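Local coordinates for protein ricin B lectin (Clostridium thermocellum, PDB 3VSF) that is an exo-beta-1,3-galactanase of glycoside hydrolase family 43, probably cleaving galactan chains from their ends, joined to a galactose-binding beta-trefoil lectin module, at residues G465-V470 with W484-G489. Residues are numbered along the deposited sequence; the frame is centred on the assembly and turned at random.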
# COMPACT_ATOMS: atom_id res chain seq x y z
N GLY A 465 -4.40 25.21 -14.04
CA GLY A 465 -5.13 26.39 -13.62
C GLY A 465 -6.46 26.58 -14.33
O GLY A 465 -7.18 27.54 -14.05
N LYS A 466 -6.78 25.68 -15.25
CA LYS A 466 -8.03 25.76 -15.98
C LYS A 466 -9.21 25.39 -15.09
O LYS A 466 -9.06 24.62 -14.14
CB LYS A 466 -7.99 24.87 -17.23
CG LYS A 466 -6.85 25.21 -18.18
CD LYS A 466 -6.95 24.42 -19.47
CE LYS A 466 -5.74 24.66 -20.35
NZ LYS A 466 -5.49 26.10 -20.59
N LEU A 467 -10.38 25.95 -15.38
CA LEU A 467 -11.54 25.82 -14.51
C LEU A 467 -12.40 24.61 -14.84
O LEU A 467 -12.37 24.10 -15.96
CB LEU A 467 -12.39 27.09 -14.58
CG LEU A 467 -11.65 28.42 -14.56
CD1 LEU A 467 -12.64 29.58 -14.60
CD2 LEU A 467 -10.76 28.52 -13.34
N ILE A 468 -13.17 24.16 -13.86
CA ILE A 468 -14.20 23.16 -14.09
C ILE A 468 -15.26 23.77 -14.99
O ILE A 468 -15.83 24.81 -14.67
CB ILE A 468 -14.85 22.70 -12.77
CG1 ILE A 468 -13.80 22.08 -11.85
CG2 ILE A 468 -15.97 21.71 -13.04
CD1 ILE A 468 -14.36 21.55 -10.55
N ASP A 469 -15.53 23.12 -16.12
CA ASP A 469 -16.35 23.72 -17.16
C ASP A 469 -17.38 22.73 -17.70
O ASP A 469 -17.09 21.56 -17.91
CB ASP A 469 -15.44 24.20 -18.30
CG ASP A 469 -16.16 25.07 -19.31
OD1 ASP A 469 -17.38 24.86 -19.52
OD2 ASP A 469 -15.52 25.97 -19.89
N VAL A 470 -18.60 23.22 -17.92
CA VAL A 470 -19.63 22.43 -18.59
C VAL A 470 -19.46 22.57 -20.10
O VAL A 470 -19.61 23.67 -20.65
CB VAL A 470 -21.04 22.89 -18.19
CG1 VAL A 470 -22.09 22.00 -18.85
CG2 VAL A 470 -21.20 22.88 -16.68
N TRP A 484 -11.28 23.83 -18.85
CA TRP A 484 -11.20 24.90 -19.84
C TRP A 484 -10.63 26.19 -19.25
O TRP A 484 -10.77 26.45 -18.05
CB TRP A 484 -12.58 25.17 -20.44
CG TRP A 484 -12.55 25.86 -21.77
CD1 TRP A 484 -12.42 27.20 -21.99
CD2 TRP A 484 -12.65 25.25 -23.06
NE1 TRP A 484 -12.44 27.46 -23.34
CE2 TRP A 484 -12.58 26.28 -24.02
CE3 TRP A 484 -12.79 23.93 -23.50
CZ2 TRP A 484 -12.64 26.03 -25.39
CZ3 TRP A 484 -12.86 23.68 -24.86
CH2 TRP A 484 -12.78 24.73 -25.79
N SER A 485 -9.99 26.99 -20.10
CA SER A 485 -9.42 28.26 -19.67
C SER A 485 -10.49 29.17 -19.09
O SER A 485 -11.66 29.11 -19.49
CB SER A 485 -8.73 28.95 -20.84
OG SER A 485 -7.74 28.12 -21.42
N ASP A 486 -10.10 30.02 -18.15
CA ASP A 486 -11.02 30.98 -17.54
C ASP A 486 -11.49 32.00 -18.57
O ASP A 486 -10.78 32.97 -18.87
CB ASP A 486 -10.36 31.68 -16.35
CG ASP A 486 -11.26 32.73 -15.73
OD1 ASP A 486 -12.49 32.63 -15.87
OD2 ASP A 486 -10.72 33.66 -15.08
N ALA A 487 -12.68 31.79 -19.11
CA ALA A 487 -13.23 32.67 -20.14
C ALA A 487 -14.31 33.60 -19.58
O ALA A 487 -14.88 34.41 -20.31
CB ALA A 487 -13.78 31.85 -21.30
N GLY A 488 -14.58 33.47 -18.28
CA GLY A 488 -15.54 34.33 -17.62
C GLY A 488 -16.99 33.96 -17.90
O GLY A 488 -17.91 34.67 -17.51
N GLY A 489 -17.18 32.83 -18.58
CA GLY A 489 -18.52 32.35 -18.87
C GLY A 489 -19.23 31.85 -17.63
O GLY A 489 -18.58 31.47 -16.65
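Leu467 and Trp484 form an antiparallel hydrogen-bonded pair: Leu467 N lies 2.7 Å from Trp484 O, and Trp484 N lies 3.1 Å from Leu467 O, their CA atoms 5.4 Å apart. The pair joins strands 467-470 and 479-484 of the ricin-type beta-trefoil, where the second strand runs out into the loop toward Gln492 and Trp494.

On one flank, Lys466 runs over the Trp484-Ser485 peptide, bending at its last torsion (chi4 -53°) to place NZ 3.1 Å from Ser485 OG. That hydroxyl is also bonded to Asp430. Beside the bridge, Asp469 OD2 sits against Trp484 CB, close to CG, with the carboxylate turned 71° from the ring plane; Gln492 and a glycerol, probably from the crystallisation liquor, bond to OD2. Gln492 NE2 donates to both Asp469 OD2 and Ser485 O while OE1 accepts from Ala487 N, so one side chain links strand 467-470 to the loop after Trp484.

Leu467 CD1 packs against Asp486 CB at 3.6 Å and lies alongside the Asp486 carboxylate. Asp486 OD2 forms a salt bridge with Lys458, while OD1 closes an Asx turn, accepting Gly488 N at 3.3 Å from above the carboxylate plane.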